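Local atomic coordinates of nitrogenase molybdenum-iron protein alpha chain (Clostridium pasteurianum, PDB entry 4WES), a protein that holds the iron-molybdenum cofactor and, with the beta chain, the [8Fe-7S] cluster of nitrogenase, which reduces dinitrogen to ammonium. Residues K67-C79 with F134-V147. Residues are numbered along the deposited sequence; the frame is centred on the assembly and turned at random. Where two conformers were deposited one is given.
With CLF (Fe(8)-S(7) cluster), chain H.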
loop_
_atom_site.group_PDB
_atom_site.type_symbol
_atom_site.label_atom_id
_atom_site.label_comp_id
_atom_site.label_asym_id
_atom_site.label_seq_id
_atom_site.Cartn_x
_atom_site.Cartn_y
_atom_site.Cartn_z
ATOM N N LYS A 67 7.945 -28.497 18.102
ATOM C CA LYS A 67 7.902 -27.055 18.276
ATOM C C LYS A 67 8.587 -26.536 19.514
ATOM O O LYS A 67 8.848 -25.344 19.610
ATOM C CB LYS A 67 6.440 -26.603 18.268
ATOM C CG LYS A 67 5.639 -27.114 19.465
ATOM C CD LYS A 67 4.148 -27.039 19.275
ATOM C CE LYS A 67 3.433 -27.777 20.369
ATOM N NZ LYS A 67 1.965 -27.714 20.206
ATOM N N ASP A 68 8.827 -27.413 20.505
ATOM C CA ASP A 68 9.459 -26.980 21.771
ATOM C C ASP A 68 10.870 -27.542 21.901
ATOM O O ASP A 68 11.472 -27.481 22.990
ATOM C CB ASP A 68 8.594 -27.304 22.984
ATOM C CG ASP A 68 8.306 -28.779 23.153
ATOM O OD1 ASP A 68 8.651 -29.592 22.285
ATOM O OD2 ASP A 68 7.703 -29.084 24.183
ATOM N N MET A 69 11.418 -28.011 20.780
ATOM C CA MET A 69 12.815 -28.368 20.645
ATOM C C MET A 69 13.525 -27.295 19.843
ATOM O O MET A 69 12.986 -26.880 18.815
ATOM C CB MET A 69 12.872 -29.758 19.983
ATOM C CG MET A 69 14.204 -30.375 19.658
ATOM S SD MET A 69 13.924 -32.115 19.251
ATOM C CE MET A 69 15.617 -32.492 18.733
ATOM N N VAL A 70 14.694 -26.835 20.301
ATOM C CA VAL A 70 15.489 -25.881 19.505
ATOM C C VAL A 70 16.346 -26.666 18.520
ATOM O O VAL A 70 17.158 -27.476 18.909
ATOM C CB VAL A 70 16.342 -24.961 20.408
ATOM C CG1 VAL A 70 17.395 -24.222 19.588
ATOM C CG2 VAL A 70 15.457 -23.994 21.147
ATOM N N HIS A 71 16.112 -26.422 17.221
ATOM C CA HIS A 71 16.811 -27.136 16.165
ATOM C C HIS A 71 17.944 -26.286 15.607
ATOM O O HIS A 71 17.704 -25.276 14.970
ATOM C CB HIS A 71 15.828 -27.493 15.034
ATOM C CG HIS A 71 14.658 -28.282 15.511
ATOM N ND1 HIS A 71 14.729 -29.611 15.841
ATOM C CD2 HIS A 71 13.381 -27.894 15.702
ATOM C CE1 HIS A 71 13.529 -30.000 16.240
ATOM N NE2 HIS A 71 12.696 -28.984 16.139
ATOM N N ILE A 72 19.181 -26.680 15.914
ATOM C CA ILE A 72 20.360 -25.916 15.507
ATOM C C ILE A 72 21.004 -26.556 14.295
ATOM O O ILE A 72 21.477 -27.694 14.360
ATOM C CB ILE A 72 21.409 -25.804 16.637
ATOM C CG1 ILE A 72 20.786 -25.228 17.924
ATOM C CG2 ILE A 72 22.582 -24.956 16.163
ATOM C CD1 ILE A 72 21.763 -25.170 19.097
ATOM N N THR A 73 21.013 -25.825 13.180
ATOM C CA THR A 73 21.746 -26.278 12.002
ATOM C C THR A 73 23.231 -25.971 12.191
ATOM O O THR A 73 23.600 -24.821 12.382
ATOM C CB THR A 73 21.242 -25.556 10.743
ATOM O OG1 THR A 73 19.835 -25.835 10.611
ATOM C CG2 THR A 73 22.017 -25.959 9.522
ATOM N N HIS A 74 24.040 -27.022 12.130
ATOM C CA HIS A 74 25.486 -26.839 12.208
ATOM C C HIS A 74 26.024 -26.752 10.768
ATOM O O HIS A 74 26.176 -27.769 10.092
ATOM C CB HIS A 74 26.151 -27.959 12.995
ATOM C CG HIS A 74 27.609 -27.736 13.214
ATOM N ND1 HIS A 74 28.147 -26.506 13.530
ATOM C CD2 HIS A 74 28.637 -28.605 13.123
ATOM C CE1 HIS A 74 29.452 -26.655 13.686
ATOM N NE2 HIS A 74 29.769 -27.919 13.462
ATOM N N GLY A 75 26.216 -25.525 10.287
ATOM C CA GLY A 75 26.568 -25.327 8.883
ATOM C C GLY A 75 26.659 -23.855 8.620
ATOM O O GLY A 75 26.422 -23.036 9.506
ATOM N N PRO A 76 27.042 -23.496 7.375
ATOM C CA PRO A 76 26.938 -22.118 6.936
ATOM C C PRO A 76 25.465 -21.726 6.789
ATOM O O PRO A 76 24.563 -22.543 7.031
ATOM C CB PRO A 76 27.766 -22.083 5.638
ATOM C CG PRO A 76 28.269 -23.501 5.430
ATOM C CD PRO A 76 27.343 -24.379 6.260
ATOM N N ILE A 77 25.199 -20.461 6.504
ATOM C CA ILE A 77 23.885 -19.927 6.860
ATOM C C ILE A 77 22.715 -20.426 6.004
ATOM O O ILE A 77 21.581 -20.437 6.518
ATOM C CB ILE A 77 23.908 -18.372 6.858
ATOM C CG1 ILE A 77 22.733 -17.799 7.650
ATOM C CG2 ILE A 77 23.949 -17.813 5.437
ATOM C CD1 ILE A 77 22.722 -18.211 9.118
ATOM N N GLY A 78 22.952 -20.765 4.737
ATOM C CA GLY A 78 21.834 -21.093 3.891
ATOM C C GLY A 78 21.047 -22.303 4.329
ATOM O O GLY A 78 19.814 -22.292 4.312
ATOM N N CYS A 79 21.759 -23.363 4.696
ATOM C CA CYS A 79 20.989 -24.516 5.219
ATOM C C CYS A 79 19.954 -24.125 6.246
ATOM O O CYS A 79 18.869 -24.692 6.314
ATOM C CB CYS A 79 21.948 -25.558 5.769
ATOM S SG CYS A 79 23.351 -25.978 4.719
ATOM N N PHE A 134 16.699 -20.058 25.998
ATOM C CA PHE A 134 15.369 -20.587 25.649
ATOM C C PHE A 134 14.855 -21.709 26.519
ATOM O O PHE A 134 13.658 -21.971 26.510
ATOM C CB PHE A 134 15.356 -21.014 24.173
ATOM C CG PHE A 134 15.695 -19.895 23.242
ATOM C CD1 PHE A 134 14.902 -18.767 23.182
ATOM C CD2 PHE A 134 16.819 -19.949 22.460
ATOM C CE1 PHE A 134 15.239 -17.705 22.365
ATOM C CE2 PHE A 134 17.159 -18.892 21.643
ATOM C CZ PHE A 134 16.370 -17.768 21.593
ATOM N N HIS A 135 15.747 -22.368 27.263
ATOM C CA HIS A 135 15.377 -23.512 28.114
ATOM C C HIS A 135 14.350 -24.417 27.430
ATOM O O HIS A 135 13.255 -24.660 27.984
ATOM C CB HIS A 135 14.894 -23.063 29.503
ATOM C CG HIS A 135 15.977 -22.397 30.268
ATOM N ND1 HIS A 135 16.202 -21.041 30.212
ATOM C CD2 HIS A 135 16.948 -22.910 31.058
ATOM C CE1 HIS A 135 17.255 -20.741 30.946
ATOM N NE2 HIS A 135 17.727 -21.858 31.476
ATOM N N PRO A 136 14.693 -24.978 26.276
ATOM C CA PRO A 136 13.735 -25.811 25.570
ATOM C C PRO A 136 13.621 -27.230 26.175
ATOM O O PRO A 136 14.388 -27.597 27.071
ATOM C CB PRO A 136 14.339 -25.867 24.168
ATOM C CG PRO A 136 15.817 -25.902 24.476
ATOM C CD PRO A 136 15.999 -24.931 25.604
ATOM N N ALA A 137 12.719 -28.036 25.631
ATOM C CA ALA A 137 12.575 -29.414 26.062
ATOM C C ALA A 137 13.796 -30.251 25.690
ATOM O O ALA A 137 14.144 -31.220 26.358
ATOM C CB ALA A 137 11.324 -30.005 25.463
ATOM N N ALA A 138 14.412 -29.894 24.564
ATOM C CA ALA A 138 15.547 -30.618 23.968
ATOM C C ALA A 138 16.162 -29.710 22.933
ATOM O O ALA A 138 15.534 -28.738 22.503
ATOM C CB ALA A 138 15.119 -31.932 23.355
ATOM N N ILE A 139 17.365 -30.058 22.531
ATOM C CA ILE A 139 18.075 -29.389 21.436
ATOM C C ILE A 139 18.452 -30.420 20.411
ATOM O O ILE A 139 18.882 -31.526 20.757
ATOM C CB ILE A 139 19.309 -28.632 21.973
ATOM C CG1 ILE A 139 18.840 -27.494 22.896
ATOM C CG2 ILE A 139 20.202 -28.128 20.829
ATOM C CD1 ILE A 139 19.941 -26.801 23.676
ATOM N N GLY A 140 18.255 -30.093 19.128
ATOM C CA GLY A 140 18.775 -30.908 18.041
ATOM C C GLY A 140 19.939 -30.207 17.366
ATOM O O GLY A 140 19.961 -28.981 17.270
ATOM N N VAL A 141 20.894 -31.002 16.875
ATOM C CA VAL A 141 22.035 -30.526 16.120
ATOM C C VAL A 141 22.053 -31.264 14.801
ATOM O O VAL A 141 22.080 -32.501 14.790
ATOM C CB VAL A 141 23.344 -30.832 16.832
ATOM C CG1 VAL A 141 24.515 -30.372 15.970
ATOM C CG2 VAL A 141 23.361 -30.184 18.208
ATOM N N TYR A 142 22.049 -30.528 13.683
ATOM C CA TYR A 142 21.859 -31.120 12.375
ATOM C C TYR A 142 23.081 -30.844 11.504
ATOM O O TYR A 142 23.418 -29.678 11.265
ATOM C CB TYR A 142 20.587 -30.543 11.714
ATOM C CG TYR A 142 19.386 -30.840 12.568
ATOM C CD1 TYR A 142 18.669 -32.009 12.437
ATOM C CD2 TYR A 142 19.018 -29.977 13.566
ATOM C CE1 TYR A 142 17.613 -32.299 13.280
ATOM C CE2 TYR A 142 17.989 -30.254 14.451
ATOM C CZ TYR A 142 17.282 -31.432 14.295
ATOM O OH TYR A 142 16.254 -31.757 15.161
ATOM N N ALA A 143 23.732 -31.905 11.036
ATOM C CA ALA A 143 24.867 -31.746 10.149
ATOM C C ALA A 143 24.435 -31.261 8.755
ATOM O O ALA A 143 23.335 -31.526 8.300
ATOM C CB ALA A 143 25.643 -33.046 10.020
ATOM N N THR A 144 25.370 -30.596 8.106
ATOM C CA THR A 144 25.248 -30.087 6.754
ATOM C C THR A 144 26.504 -30.518 5.979
ATOM O O THR A 144 27.442 -31.060 6.567
ATOM C CB THR A 144 25.115 -28.565 6.745
ATOM O OG1 THR A 144 26.285 -28.004 7.300
ATOM C CG2 THR A 144 23.874 -28.123 7.455
ATOM N N CYS A 145 26.540 -30.242 4.666
ATOM C CA CYS A 145 27.646 -30.683 3.809
ATOM C C CYS A 145 29.055 -30.671 4.411
ATOM O O CYS A 145 29.750 -31.682 4.280
ATOM C CB CYS A 145 27.608 -29.927 2.475
ATOM S SG CYS A 145 26.286 -30.469 1.369
ATOM N N PRO A 146 29.528 -29.554 5.004
ATOM C CA PRO A 146 30.943 -29.556 5.412
ATOM C C PRO A 146 31.288 -30.360 6.669
ATOM O O PRO A 146 32.458 -30.598 6.925
ATOM C CB PRO A 146 31.261 -28.094 5.648
ATOM C CG PRO A 146 30.019 -27.351 5.488
ATOM C CD PRO A 146 28.908 -28.233 5.158
ATOM N N VAL A 147 30.293 -30.707 7.493
ATOM C CA VAL A 147 30.521 -31.075 8.889
ATOM C C VAL A 147 31.419 -32.313 9.072
ATOM O O VAL A 147 32.421 -32.273 9.785
ATOM C CB VAL A 147 29.166 -31.278 9.596
ATOM C CG1 VAL A 147 29.343 -31.941 10.957
ATOM C CG2 VAL A 147 28.465 -29.961 9.723
HETATM FE FE1 CLF H . 24.344 -29.264 1.723
HETATM FE FE2 CLF H . 22.913 -27.684 0.422
HETATM FE FE3 CLF H . 21.589 -29.629 1.871
HETATM FE FE4 CLF H . 22.870 -27.550 3.050
HETATM S S1 CLF H . 24.818 -26.929 1.816
HETATM S S2A CLF H . 22.923 -29.938 -0.002
HETATM S S4A CLF H . 21.024 -27.422 1.721
HETATM S S3A CLF H . 23.110 -29.776 3.635
HETATM FE FE5 CLF H . 23.375 -24.148 3.309
HETATM FE FE6 CLF H . 26.697 -23.908 1.898
HETATM FE FE7 CLF H . 24.357 -22.610 1.264
HETATM FE FE8 CLF H . 24.245 -25.146 0.374
HETATM S S2B CLF H . 25.227 -22.939 3.367
HETATM S S3B CLF H . 25.820 -23.618 -0.222
HETATM S S4B CLF H . 22.463 -23.930 1.218
#
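H71 and Y142 approach edge first above the bare backbone of G140, neither ring over the other's face: Y142 OH lies close to the imidazole plane, 2.7 Å from H71 ND1 in a hydrogen bond that either could donate. The tyrosine ring, its CG beside the backbone N (chi1 -60°), lies back along the strands toward H71, and the extended M69 chain brings CE 3.6 Å from G140 N. Beneath them the strands run parallel, the axes of 69-74 and 138-143 inclined by 18°, V70 and I72 each giving N-H and C=O to the neighbouring strand, as in I72 N to G140 O (2.8 Å). On the other face V70 CG2 rests on P136 CB at 3.7 Å, and I72 CD1 meets I139 CG2. Farther along, T144 OG1 donates to H74 O at 2.8 Å, while T144 CG2 lies 3.5 Å from C79 SG. C79 SG bridges FE4 and FE5 of the [8Fe-7S] cluster, and C145 SG binds FE1 at 2.3 Å. Farther out, H71 NE2 bonds I66 O, D152 holds H74 NE2, and the beta chain packs on P76 and P146. Here adjacent strands of a parallel alpha/beta sheet deliver cluster ligands from the connections following their C-terminal ends, forming the P-cluster site at the alpha-beta interface.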